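Local coordinates for mandelate racemase / muconate lactonizing enzyme, C-terminal domain protein (Pseudovibrio sp. JE062, PDB 4JHM) that belongs to the enolase superfamily, pairing an N-terminal capping domain with a C-terminal domain of TIM-barrel type, at residues Y137-M142 with F322-Y327; K165-C170 with M194-G199; C170-D175 with G199-E204; L221-S226 with S245-C250. All blocks are in the same frame, centred on the assembly; numbering follows the deposited sequence.

Contacts 1, 2 and 4 sit on one curled sheet of barrel strands, joining 133-139 to 323-326, 163-167 to 192-196, and 220-222 to 243-245. Contact 3 lies just beyond the strand ends, where helices 172-186 and 203-215 begin, and shares Cys-170 and Gly-199 with contact 2. Centre to centre, contact 2 is about 11 Å from contact 1, 9 Å from contact 3 and 10 Å from contact 4, whereas contacts 1 and 3 are about 21 Å apart. Along the chain, contact 1 brackets the other three, the segments of contacts 2 and 3 alternate, and contact 4 follows them. Inside the barrel Lys-165 ties them together, salt-bridged to Glu-324 of contact 1 and Glu-222 of contact 4.

Contact 1: Y137-M142 with F322-Y327; sequences YASTPM and FFEQFY
The phenol of Tyr-137 lies across the root of Glu-324, whose CA sits over one face of the ring in a CH-pi contact, 3.9 Å from the ring centroid. Phe-322 comes from another direction: its CB meets Tyr-137 CD2 at 3.4 Å near the ring plane, and the two aromatic side chains cross at about a right angle. Beyond the phenol, Glu-324 runs on extended and offers OE1, on the lone pair facing away from OE2, to Ser-139 OG at 2.8 Å. The Tyr-137 hydroxyl, Ser-139 OG and the Glu-324 carboxylate all lie on the inner face of the barrel of the C-terminal domain, where Lys-165 binds both Glu-324 OE1 and Tyr-137 OH. Strands 133-139 and 323-326 run parallel here, closing the ring of strands. Their ladder goes from Tyr-137 N to Phe-323 O (3.2 Å), back from Gln-325 N to Tyr-137 O (2.9 Å), then from Ser-139 N to Gln-325 O (2.9 Å). On the outer face, Ala-138 CB packs against Tyr-327 CB at 4.1 Å, under helix 149-159. Phe-326 has its CG anti to the backbone N (chi1 -177°), which carries the ring alongside Pro-141, with CZ 4.4 Å from Pro-141 CB.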
loop_
_atom_site.group_PDB
_atom_site.type_symbol
_atom_site.label_atom_id
_atom_site.label_comp_id
_atom_site.label_asym_id
_atom_site.label_seq_id
_atom_site.Cartn_x
_atom_site.Cartn_y
_atom_site.Cartn_z
ATOM N N TYR A 137 -29.051 24.893 -10.095
ATOM C CA TYR A 137 -29.313 24.173 -11.335
ATOM C C TYR A 137 -30.735 23.620 -11.322
ATOM O O TYR A 137 -31.259 23.243 -10.275
ATOM C CB TYR A 137 -28.294 23.048 -11.563
ATOM C CG TYR A 137 -28.306 21.951 -10.519
ATOM C CD1 TYR A 137 -29.196 20.887 -10.604
ATOM C CD2 TYR A 137 -27.410 21.970 -9.458
ATOM C CE1 TYR A 137 -29.203 19.883 -9.652
ATOM C CE2 TYR A 137 -27.405 20.969 -8.503
ATOM C CZ TYR A 137 -28.304 19.930 -8.602
ATOM O OH TYR A 137 -28.307 18.942 -7.648
ATOM N N ALA A 138 -31.363 23.598 -12.490
ATOM C CA ALA A 138 -32.682 23.004 -12.625
ATOM C C ALA A 138 -32.539 21.486 -12.641
ATOM O O ALA A 138 -31.871 20.925 -13.512
ATOM C CB ALA A 138 -33.353 23.493 -13.898
ATOM N N SER A 139 -33.146 20.823 -11.663
ATOM C CA SER A 139 -33.103 19.370 -11.585
ATOM C C SER A 139 -34.360 18.839 -12.255
ATOM O O SER A 139 -35.460 18.993 -11.730
ATOM C CB SER A 139 -33.030 18.924 -10.129
ATOM O OG SER A 139 -32.347 17.693 -10.010
ATOM N N THR A 140 -34.194 18.223 -13.421
ATOM C CA THR A 140 -35.315 18.005 -14.335
ATOM C C THR A 140 -36.046 16.691 -14.097
ATOM O O THR A 140 -35.491 15.761 -13.517
ATOM C CB THR A 140 -34.839 18.006 -15.801
ATOM O OG1 THR A 140 -34.393 16.693 -16.164
ATOM C CG2 THR A 140 -33.706 19.001 -15.997
ATOM N N PRO A 141 -37.303 16.613 -14.558
ATOM C CA PRO A 141 -38.025 15.352 -14.572
ATOM C C PRO A 141 -37.601 14.503 -15.764
ATOM O O PRO A 141 -36.849 14.969 -16.625
ATOM C CB PRO A 141 -39.481 15.791 -14.729
ATOM C CG PRO A 141 -39.401 17.058 -15.508
ATOM C CD PRO A 141 -38.117 17.722 -15.086
HETATM N N MSE A 142 -38.085 13.270 -15.815
HETATM C CA MSE A 142 -37.759 12.372 -16.911
HETATM C C MSE A 142 -38.885 12.382 -17.906
HETATM O O MSE A 142 -40.045 12.208 -17.543
HETATM C CB MSE A 142 -37.517 10.992 -16.309
HETATM C CG MSE A 142 -38.028 9.840 -17.163
HETATM SE SE MSE A 142 -37.779 8.177 -16.134
HETATM C CE MSE A 142 -37.398 7.008 -17.668
ATOM N N PHE A 322 -23.462 24.667 -6.202
ATOM C CA PHE A 322 -24.862 24.811 -6.609
ATOM C C PHE A 322 -25.899 24.487 -5.534
ATOM O O PHE A 322 -25.619 23.823 -4.539
ATOM C CB PHE A 322 -25.153 23.935 -7.829
ATOM C CG PHE A 322 -24.299 24.243 -9.021
ATOM C CD1 PHE A 322 -24.616 25.297 -9.864
ATOM C CD2 PHE A 322 -23.187 23.465 -9.312
ATOM C CE1 PHE A 322 -23.833 25.581 -10.967
ATOM C CE2 PHE A 322 -22.400 23.742 -10.415
ATOM C CZ PHE A 322 -22.723 24.804 -11.243
ATOM N N PHE A 323 -27.108 24.978 -5.774
ATOM C CA PHE A 323 -28.289 24.637 -4.996
ATOM C C PHE A 323 -29.231 23.925 -5.946
ATOM O O PHE A 323 -29.606 24.479 -6.980
ATOM C CB PHE A 323 -28.956 25.903 -4.452
ATOM C CG PHE A 323 -30.385 25.713 -4.041
ATOM C CD1 PHE A 323 -31.411 25.893 -4.953
ATOM C CD2 PHE A 323 -30.710 25.374 -2.740
ATOM C CE1 PHE A 323 -32.735 25.728 -4.576
ATOM C CE2 PHE A 323 -32.032 25.206 -2.356
ATOM C CZ PHE A 323 -33.045 25.383 -3.275
ATOM N N GLU A 324 -29.589 22.691 -5.610
ATOM C CA GLU A 324 -30.476 21.903 -6.452
ATOM C C GLU A 324 -31.880 22.505 -6.430
ATOM O O GLU A 324 -32.520 22.580 -5.383
ATOM C CB GLU A 324 -30.504 20.452 -5.980
ATOM C CG GLU A 324 -31.399 19.544 -6.807
ATOM C CD GLU A 324 -31.175 18.075 -6.518
ATOM O OE1 GLU A 324 -31.463 17.255 -7.412
ATOM O OE2 GLU A 324 -30.713 17.737 -5.404
ATOM N N GLN A 325 -32.343 22.947 -7.591
ATOM C CA GLN A 325 -33.673 23.525 -7.714
ATOM C C GLN A 325 -34.491 22.736 -8.720
ATOM O O GLN A 325 -34.271 22.837 -9.930
ATOM C CB GLN A 325 -33.582 24.982 -8.171
ATOM C CG GLN A 325 -34.933 25.642 -8.398
ATOM C CD GLN A 325 -35.604 26.043 -7.102
ATOM O OE1 GLN A 325 -36.515 25.367 -6.619
ATOM N NE2 GLN A 325 -35.146 27.140 -6.521
ATOM N N PHE A 326 -35.430 21.942 -8.220
ATOM C CA PHE A 326 -36.332 21.226 -9.101
ATOM C C PHE A 326 -37.268 22.221 -9.780
ATOM O O PHE A 326 -37.830 23.105 -9.133
ATOM C CB PHE A 326 -37.140 20.175 -8.346
ATOM C CG PHE A 326 -38.039 19.373 -9.233
ATOM C CD1 PHE A 326 -37.580 18.211 -9.837
ATOM C CD2 PHE A 326 -39.332 19.795 -9.492
ATOM C CE1 PHE A 326 -38.403 17.475 -10.671
ATOM C CE2 PHE A 326 -40.160 19.064 -10.324
ATOM C CZ PHE A 326 -39.695 17.902 -10.915
ATOM N N TYR A 327 -37.427 22.064 -11.089
ATOM C CA TYR A 327 -38.210 22.985 -11.901
ATOM C C TYR A 327 -39.154 22.133 -12.744
ATOM O O TYR A 327 -38.700 21.198 -13.408
ATOM C CB TYR A 327 -37.260 23.817 -12.775
ATOM C CG TYR A 327 -37.892 24.987 -13.496
ATOM C CD1 TYR A 327 -38.570 25.978 -12.797
ATOM C CD2 TYR A 327 -37.785 25.116 -14.877
ATOM C CE1 TYR A 327 -39.143 27.050 -13.453
ATOM C CE2 TYR A 327 -38.355 26.185 -15.545
ATOM C CZ TYR A 327 -39.033 27.149 -14.829
ATOM O OH TYR A 327 -39.601 28.217 -15.488
#

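Contact 2: K165-C170 with M194-G199; sequences KLHCYC and MLDTAG
Lys-165 to His-167 and Met-194 to Asp-196 are the two parallel strands of a beta-alpha-beta unit, joined through helix 172-186, and the residues after them reach the C-terminal mouth of the barrel. Two backbone bonds knit the strands: Leu-166 N to Met-194 O at 2.9 Å, and Asp-196 N to Leu-166 O at 3.2 Å. On the inner face the CB of Lys-165 touches the CB of Met-194, a selenomethionine, at 3.8 Å, the two side chains crossing at about a right angle. Lys-165 then carries its ammonium away from the pair, to salt bridges with Glu-324 and Glu-222. Asp-196 points CG away from its backbone N (chi1 180°), which brings the carboxylate alongside the imidazole of His-167; the two point the same way, their planes 48° apart. His-167 NE2 gives OD2 of Asp-196 a weak, bent bond of 3.3 Å, while ND1 is bonded to the carbonyl of Thr-140. The Leu-166 and Leu-195 side chains face outward, and the sulfur of Cys-168 meets Leu-195 CD1 at 3.7 Å. The loop after the second strand opens with an Asx turn, in which Asp-196 OD1 accepts the backbone N of Ala-198 at 2.7 Å.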
loop_
_atom_site.group_PDB
_atom_site.type_symbol
_atom_site.label_atom_id
_atom_site.label_comp_id
_atom_site.label_asym_id
_atom_site.label_seq_id
_atom_site.Cartn_x
_atom_site.Cartn_y
_atom_site.Cartn_z
ATOM N N LYS A 165 -29.243 19.650 -14.423
ATOM C CA LYS A 165 -28.984 18.244 -14.157
ATOM C C LYS A 165 -30.149 17.426 -14.684
ATOM O O LYS A 165 -31.235 17.424 -14.104
ATOM C CB LYS A 165 -28.780 17.954 -12.667
ATOM C CG LYS A 165 -28.630 16.463 -12.383
ATOM C CD LYS A 165 -28.312 16.162 -10.931
ATOM C CE LYS A 165 -29.551 16.189 -10.053
ATOM N NZ LYS A 165 -29.205 16.077 -8.607
ATOM N N LEU A 166 -29.909 16.731 -15.786
ATOM C CA LEU A 166 -30.919 15.899 -16.400
ATOM C C LEU A 166 -31.153 14.653 -15.564
ATOM O O LEU A 166 -30.208 13.972 -15.202
ATOM C CB LEU A 166 -30.459 15.462 -17.789
ATOM C CG LEU A 166 -30.030 16.559 -18.756
ATOM C CD1 LEU A 166 -29.207 15.958 -19.882
ATOM C CD2 LEU A 166 -31.245 17.284 -19.298
ATOM N N HIS A 167 -32.408 14.355 -15.255
ATOM C CA HIS A 167 -32.752 13.008 -14.826
ATOM C C HIS A 167 -33.109 12.243 -16.085
ATOM O O HIS A 167 -33.763 12.781 -16.981
ATOM C CB HIS A 167 -33.892 12.995 -13.811
ATOM C CG HIS A 167 -33.446 13.298 -12.416
ATOM N ND1 HIS A 167 -33.747 14.480 -11.774
ATOM C CD2 HIS A 167 -32.696 12.581 -11.547
ATOM C CE1 HIS A 167 -33.215 14.473 -10.566
ATOM N NE2 HIS A 167 -32.570 13.331 -10.402
ATOM N N CYS A 168 -32.653 11.001 -16.165
ATOM C CA CYS A 168 -32.725 10.252 -17.407
ATOM C C CYS A 168 -33.382 8.890 -17.226
ATOM O O CYS A 168 -33.921 8.573 -16.163
ATOM C CB CYS A 168 -31.319 10.085 -17.987
ATOM S SG CYS A 168 -30.191 9.174 -16.913
ATOM N N TYR A 169 -33.329 8.090 -18.284
ATOM C CA TYR A 169 -33.939 6.775 -18.288
ATOM C C TYR A 169 -33.165 5.808 -17.398
ATOM O O TYR A 169 -33.714 4.811 -16.934
ATOM C CB TYR A 169 -34.018 6.252 -19.723
ATOM C CG TYR A 169 -34.686 7.233 -20.665
ATOM C CD1 TYR A 169 -36.068 7.290 -20.767
ATOM C CD2 TYR A 169 -33.937 8.115 -21.437
ATOM C CE1 TYR A 169 -36.688 8.190 -21.616
ATOM C CE2 TYR A 169 -34.548 9.018 -22.290
ATOM C CZ TYR A 169 -35.925 9.050 -22.377
ATOM O OH TYR A 169 -36.549 9.942 -23.219
ATOM N N CYS A 170 -31.898 6.117 -17.146
ATOM C CA CYS A 170 -31.038 5.239 -16.362
ATOM C C CYS A 170 -30.860 3.901 -17.075
ATOM O O CYS A 170 -30.690 2.858 -16.444
ATOM C CB CYS A 170 -31.605 5.048 -14.958
ATOM S SG CYS A 170 -31.770 6.610 -14.069
HETATM N N MSE A 194 -25.392 18.206 -16.209
HETATM C CA MSE A 194 -25.075 17.093 -15.316
HETATM C C MSE A 194 -26.027 15.966 -15.604
HETATM O O MSE A 194 -27.083 16.171 -16.202
HETATM C CB MSE A 194 -25.234 17.483 -13.846
HETATM C CG MSE A 194 -24.273 18.584 -13.422
HETATM SE SE MSE A 194 -25.159 20.348 -13.492
HETATM C CE MSE A 194 -24.886 20.890 -11.619
ATOM N N LEU A 195 -25.665 14.763 -15.165
ATOM C CA LEU A 195 -26.461 13.571 -15.424
ATOM C C LEU A 195 -26.564 12.717 -14.168
ATOM O O LEU A 195 -25.550 12.425 -13.531
ATOM C CB LEU A 195 -25.812 12.764 -16.542
ATOM C CG LEU A 195 -26.593 11.564 -17.068
ATOM C CD1 LEU A 195 -27.906 12.017 -17.684
ATOM C CD2 LEU A 195 -25.754 10.809 -18.086
ATOM N N ASP A 196 -27.786 12.327 -13.809
ATOM C CA ASP A 196 -28.015 11.422 -12.676
ATOM C C ASP A 196 -28.552 10.072 -13.171
ATOM O O ASP A 196 -29.667 9.997 -13.693
ATOM C CB ASP A 196 -28.993 12.050 -11.674
ATOM C CG ASP A 196 -29.275 11.148 -10.477
ATOM O OD1 ASP A 196 -28.832 9.984 -10.489
ATOM O OD2 ASP A 196 -29.937 11.600 -9.519
ATOM N N THR A 197 -27.757 9.014 -13.014
ATOM C CA THR A 197 -28.157 7.682 -13.470
ATOM C C THR A 197 -28.554 6.775 -12.296
ATOM O O THR A 197 -28.575 5.546 -12.423
ATOM C CB THR A 197 -27.042 7.006 -14.297
ATOM O OG1 THR A 197 -25.856 6.884 -13.503
ATOM C CG2 THR A 197 -26.727 7.812 -15.551
ATOM N N ALA A 198 -28.849 7.392 -11.155
ATOM C CA ALA A 198 -29.447 6.702 -10.012
ATOM C C ALA A 198 -28.852 5.328 -9.710
ATOM O O ALA A 198 -29.547 4.438 -9.232
ATOM C CB ALA A 198 -30.945 6.576 -10.225
ATOM N N GLY A 199 -27.571 5.153 -10.000
ATOM C CA GLY A 199 -26.859 3.940 -9.618
ATOM C C GLY A 199 -27.176 2.692 -10.420
ATOM O O GLY A 199 -26.705 1.613 -10.081
#

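Contact 3: C170-D175 with G199-E204; sequences CVYDKD and GFYTPE
Tyr-201 makes the tight part of this contact: with CG lying opposite the carbonyl carbon (chi1 -83°), its ring wedges against the first turn of helix 172-186. Tyr-201 CE1 comes to 3.4 Å from the backbone N of Tyr-172. At the ring edge stands Cys-170 C, 3.7 Å from Tyr-201 CE1. Over one face of the ring lies Tyr-172 CB. The Tyr-172 ring turns its own edge toward that face in an offset edge-to-face pair, with centroids 5.9 Å apart and planes at 86°. The phenol OH is directed at OD2 of Asp-175, whose carboxylate is nearly coplanar with the ring, but this bond is modelled so close that its exact length is doubtful. The segments run from the loops after two successive barrel strands into the helices that pack on the outside of the sheet. Asp-175 also folds back along its own segment, OD1 taking a weak bond from Cys-170 N at 3.1 Å. Phe-200 belongs to the looser side: its ring lies largely exposed, touching Cys-170 CB through CD2 at 4.1 Å. Past Thr-202 the chain leaves the contact and enters helix 203-215, the threonine OG1 capping Gln-205 N.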
loop_
_atom_site.group_PDB
_atom_site.type_symbol
_atom_site.label_atom_id
_atom_site.label_comp_id
_atom_site.label_asym_id
_atom_site.label_seq_id
_atom_site.Cartn_x
_atom_site.Cartn_y
_atom_site.Cartn_z
ATOM N N CYS A 170 -31.898 6.117 -17.146
ATOM C CA CYS A 170 -31.038 5.239 -16.362
ATOM C C CYS A 170 -30.860 3.901 -17.075
ATOM O O CYS A 170 -30.690 2.858 -16.444
ATOM C CB CYS A 170 -31.605 5.048 -14.958
ATOM S SG CYS A 170 -31.770 6.610 -14.069
ATOM N N VAL A 171 -30.905 3.965 -18.403
ATOM C CA VAL A 171 -30.626 2.836 -19.273
ATOM C C VAL A 171 -29.622 3.322 -20.325
ATOM O O VAL A 171 -29.992 3.949 -21.318
ATOM C CB VAL A 171 -31.917 2.320 -19.946
ATOM C CG1 VAL A 171 -31.601 1.284 -21.015
ATOM C CG2 VAL A 171 -32.864 1.747 -18.901
ATOM N N TYR A 172 -28.345 3.051 -20.079
ATOM C CA TYR A 172 -27.262 3.506 -20.946
ATOM C C TYR A 172 -27.696 3.779 -22.392
ATOM O O TYR A 172 -27.450 4.858 -22.920
ATOM C CB TYR A 172 -26.120 2.485 -20.928
ATOM C CG TYR A 172 -24.928 2.901 -21.751
ATOM C CD1 TYR A 172 -24.234 4.065 -21.460
ATOM C CD2 TYR A 172 -24.491 2.130 -22.814
ATOM C CE1 TYR A 172 -23.142 4.453 -22.212
ATOM C CE2 TYR A 172 -23.402 2.513 -23.576
ATOM C CZ TYR A 172 -22.734 3.675 -23.270
ATOM O OH TYR A 172 -21.654 4.061 -24.024
ATOM N N ASP A 173 -28.340 2.808 -23.029
ATOM C CA ASP A 173 -28.697 2.931 -24.447
ATOM C C ASP A 173 -29.596 4.129 -24.744
ATOM O O ASP A 173 -29.291 4.930 -25.628
ATOM C CB ASP A 173 -29.359 1.647 -24.935
ATOM C CG ASP A 173 -28.453 0.447 -24.795
ATOM O OD1 ASP A 173 -27.385 0.430 -25.448
ATOM O OD2 ASP A 173 -28.803 -0.471 -24.021
ATOM N N LYS A 174 -30.697 4.249 -24.007
ATOM C CA LYS A 174 -31.608 5.383 -24.170
ATOM C C LYS A 174 -30.961 6.688 -23.694
ATOM O O LYS A 174 -31.119 7.738 -24.319
ATOM C CB LYS A 174 -32.916 5.126 -23.422
ATOM C CG LYS A 174 -33.703 3.944 -23.972
ATOM C CD LYS A 174 -34.850 3.538 -23.059
ATOM C CE LYS A 174 -36.010 4.515 -23.151
ATOM N NZ LYS A 174 -37.136 4.124 -22.257
ATOM N N ASP A 175 -30.217 6.614 -22.598
ATOM C CA ASP A 175 -29.510 7.779 -22.077
ATOM C C ASP A 175 -28.484 8.322 -23.068
ATOM O O ASP A 175 -28.196 9.516 -23.078
ATOM C CB ASP A 175 -28.816 7.431 -20.767
ATOM C CG ASP A 175 -29.794 7.166 -19.643
ATOM O OD1 ASP A 175 -31.004 7.406 -19.829
ATOM O OD2 ASP A 175 -29.353 6.721 -18.568
ATOM N N GLY A 199 -27.571 5.153 -10.000
ATOM C CA GLY A 199 -26.859 3.940 -9.618
ATOM C C GLY A 199 -27.176 2.692 -10.420
ATOM O O GLY A 199 -26.705 1.613 -10.081
ATOM N N PHE A 200 -27.941 2.823 -11.497
ATOM C CA PHE A 200 -28.398 1.637 -12.223
ATOM C C PHE A 200 -27.515 1.178 -13.388
ATOM O O PHE A 200 -27.770 0.130 -13.962
ATOM C CB PHE A 200 -29.845 1.824 -12.696
ATOM C CG PHE A 200 -30.841 1.930 -11.568
ATOM C CD1 PHE A 200 -30.566 1.374 -10.319
ATOM C CD2 PHE A 200 -32.059 2.564 -11.759
ATOM C CE1 PHE A 200 -31.476 1.468 -9.282
ATOM C CE2 PHE A 200 -32.976 2.657 -10.726
ATOM C CZ PHE A 200 -32.684 2.109 -9.487
ATOM N N TYR A 201 -26.478 1.934 -13.730
ATOM C CA TYR A 201 -25.566 1.525 -14.805
ATOM C C TYR A 201 -24.651 0.378 -14.384
ATOM O O TYR A 201 -24.543 0.048 -13.201
ATOM C CB TYR A 201 -24.680 2.691 -15.248
ATOM C CG TYR A 201 -25.293 3.646 -16.247
ATOM C CD1 TYR A 201 -26.669 3.751 -16.405
ATOM C CD2 TYR A 201 -24.483 4.477 -17.006
ATOM C CE1 TYR A 201 -27.216 4.640 -17.311
ATOM C CE2 TYR A 201 -25.020 5.376 -17.902
ATOM C CZ TYR A 201 -26.386 5.454 -18.053
ATOM O OH TYR A 201 -26.909 6.350 -18.958
ATOM N N THR A 202 -23.986 -0.215 -15.372
ATOM C CA THR A 202 -22.963 -1.218 -15.125
ATOM C C THR A 202 -21.600 -0.543 -15.170
ATOM O O THR A 202 -21.389 0.372 -15.960
ATOM C CB THR A 202 -22.982 -2.304 -16.206
ATOM O OG1 THR A 202 -22.434 -1.780 -17.422
ATOM C CG2 THR A 202 -24.393 -2.775 -16.454
ATOM N N PRO A 203 -20.665 -0.989 -14.323
ATOM C CA PRO A 203 -19.320 -0.420 -14.312
ATOM C C PRO A 203 -18.807 -0.029 -15.701
ATOM O O PRO A 203 -18.286 1.070 -15.874
ATOM C CB PRO A 203 -18.487 -1.553 -13.727
ATOM C CG PRO A 203 -19.420 -2.217 -12.767
ATOM C CD PRO A 203 -20.821 -2.027 -13.292
ATOM N N GLU A 204 -18.967 -0.922 -16.676
ATOM C CA GLU A 204 -18.504 -0.684 -18.047
ATOM C C GLU A 204 -19.252 0.483 -18.684
ATOM O O GLU A 204 -18.653 1.343 -19.331
ATOM C CB GLU A 204 -18.684 -1.943 -18.903
ATOM C CG GLU A 204 -17.908 -3.161 -18.412
ATOM C CD GLU A 204 -18.495 -3.789 -17.148
ATOM O OE1 GLU A 204 -19.633 -3.433 -16.754
ATOM O OE2 GLU A 204 -17.810 -4.652 -16.546
#

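Contact 4: L221-S226 with S245-C250; sequences LEAPVS and SSHGNC
Ser-245 meets the end of strand 220-222 through two nearly straight backbone bonds. Its N-H reaches Leu-221 O at 3.0 Å with an angle of 173° at the hydrogen, and its own carbonyl takes the N-H of Ala-223 at 2.8 Å and 172°; in both, the donor is tilted out of the carbonyl plane. The two bonds flank Glu-222, which pairs with Ser-245 in parallel register, so that both side chains fall on the same face of the sheet, CB to CB at 4.4 Å. The same Ser-245 carbonyl also has Pro-224 CD beside it at 3.7 Å, while the serine hydroxyl turns to Asp-268 and Arg-270. At Ser-246 the side chain leaves the contact and the backbone does the touching: its O lies 3.6 Å from Glu-222 CG. From there the glutamate runs on extended, CG anti to the backbone N (chi1 163°), to the salt bridge of OE1 with Lys-165. His-247 comes next. It sets its CB against the methyl of Ala-223 at 3.8 Å, and that methyl stands at the edge of the imidazole, near its plane. The backbone N-H of His-247 goes to the Asp-227 carboxylate. Strands 220-222 and 243-245 are neighbouring parallel staves of the TIM-type barrel, and the loops that follow them lie at its C-terminal mouth, where enolase-superfamily proteins hold their active site.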
loop_
_atom_site.group_PDB
_atom_site.type_symbol
_atom_site.label_atom_id
_atom_site.label_comp_id
_atom_site.label_asym_id
_atom_site.label_seq_id
_atom_site.Cartn_x
_atom_site.Cartn_y
_atom_site.Cartn_z
ATOM N N LEU A 221 -21.110 13.528 -13.231
ATOM C CA LEU A 221 -21.905 12.315 -13.314
ATOM C C LEU A 221 -22.284 11.893 -11.905
ATOM O O LEU A 221 -21.421 11.549 -11.100
ATOM C CB LEU A 221 -21.114 11.192 -13.993
ATOM C CG LEU A 221 -21.755 9.798 -13.944
ATOM C CD1 LEU A 221 -23.188 9.857 -14.447
ATOM C CD2 LEU A 221 -20.959 8.775 -14.739
ATOM N N GLU A 222 -23.576 11.914 -11.613
ATOM C CA GLU A 222 -24.055 11.607 -10.272
ATOM C C GLU A 222 -24.599 10.183 -10.197
ATOM O O GLU A 222 -25.423 9.780 -11.015
ATOM C CB GLU A 222 -25.133 12.621 -9.855
ATOM C CG GLU A 222 -25.982 12.189 -8.669
ATOM C CD GLU A 222 -26.963 13.257 -8.223
ATOM O OE1 GLU A 222 -26.642 14.462 -8.345
ATOM O OE2 GLU A 222 -28.058 12.883 -7.744
ATOM N N ALA A 223 -24.133 9.423 -9.212
ATOM C CA ALA A 223 -24.666 8.090 -8.960
ATOM C C ALA A 223 -24.520 7.189 -10.185
ATOM O O ALA A 223 -25.516 6.717 -10.730
ATOM C CB ALA A 223 -26.128 8.184 -8.551
ATOM N N PRO A 224 -23.277 6.956 -10.628
ATOM C CA PRO A 224 -23.043 6.107 -11.793
ATOM C C PRO A 224 -23.496 4.678 -11.542
ATOM O O PRO A 224 -24.197 4.100 -12.370
ATOM C CB PRO A 224 -21.525 6.173 -11.991
ATOM C CG PRO A 224 -20.966 6.642 -10.685
ATOM C CD PRO A 224 -22.029 7.496 -10.063
ATOM N N VAL A 225 -23.108 4.128 -10.396
ATOM C CA VAL A 225 -23.497 2.777 -10.000
ATOM C C VAL A 225 -23.889 2.747 -8.517
ATOM O O VAL A 225 -24.022 3.795 -7.871
ATOM C CB VAL A 225 -22.362 1.773 -10.268
ATOM C CG1 VAL A 225 -22.152 1.601 -11.762
ATOM C CG2 VAL A 225 -21.069 2.226 -9.617
ATOM N N SER A 226 -24.091 1.549 -7.979
ATOM C CA SER A 226 -24.406 1.405 -6.567
ATOM C C SER A 226 -23.347 2.095 -5.729
ATOM O O SER A 226 -22.157 1.883 -5.938
ATOM C CB SER A 226 -24.456 -0.066 -6.179
ATOM O OG SER A 226 -24.397 -0.209 -4.772
ATOM N N SER A 245 -19.993 11.941 -8.440
ATOM C CA SER A 245 -20.701 12.190 -7.190
ATOM C C SER A 245 -21.545 10.991 -6.769
ATOM O O SER A 245 -21.953 10.195 -7.604
ATOM C CB SER A 245 -21.588 13.421 -7.335
ATOM O OG SER A 245 -21.792 14.046 -6.081
ATOM N N SER A 246 -21.802 10.864 -5.468
ATOM C CA SER A 246 -22.594 9.743 -4.953
ATOM C C SER A 246 -24.081 9.996 -5.164
ATOM O O SER A 246 -24.475 11.064 -5.629
ATOM C CB SER A 246 -22.318 9.512 -3.462
ATOM O OG SER A 246 -22.912 10.519 -2.653
ATOM N N HIS A 247 -24.899 9.006 -4.823
ATOM C CA HIS A 247 -26.348 9.142 -4.891
ATOM C C HIS A 247 -26.834 10.023 -3.744
ATOM O O HIS A 247 -27.887 10.650 -3.835
ATOM C CB HIS A 247 -27.011 7.765 -4.834
ATOM C CG HIS A 247 -28.502 7.813 -4.716
ATOM N ND1 HIS A 247 -29.335 7.811 -5.811
ATOM C CD2 HIS A 247 -29.308 7.858 -3.629
ATOM C CE1 HIS A 247 -30.591 7.859 -5.406
ATOM N NE2 HIS A 247 -30.603 7.889 -4.086
ATOM N N GLY A 248 -26.064 10.047 -2.658
ATOM C CA GLY A 248 -26.267 11.005 -1.580
ATOM C C GLY A 248 -27.229 10.576 -0.494
ATOM O O GLY A 248 -27.525 11.352 0.422
ATOM N N ASN A 249 -27.720 9.344 -0.586
ATOM C CA ASN A 249 -28.715 8.847 0.363
ATOM C C ASN A 249 -28.378 7.470 0.914
ATOM O O ASN A 249 -29.229 6.809 1.507
ATOM C CB ASN A 249 -30.091 8.788 -0.300
ATOM C CG ASN A 249 -30.562 10.141 -0.779
ATOM O OD1 ASN A 249 -30.908 11.012 0.019
ATOM N ND2 ASN A 249 -30.578 10.326 -2.090
ATOM N N CYS A 250 -27.140 7.037 0.728
ATOM C CA CYS A 250 -26.744 5.718 1.172
ATOM C C CYS A 250 -25.658 5.786 2.246
ATOM O O CYS A 250 -25.831 5.244 3.336
ATOM C CB CYS A 250 -26.300 4.895 -0.029
ATOM S SG CYS A 250 -27.564 4.809 -1.318
#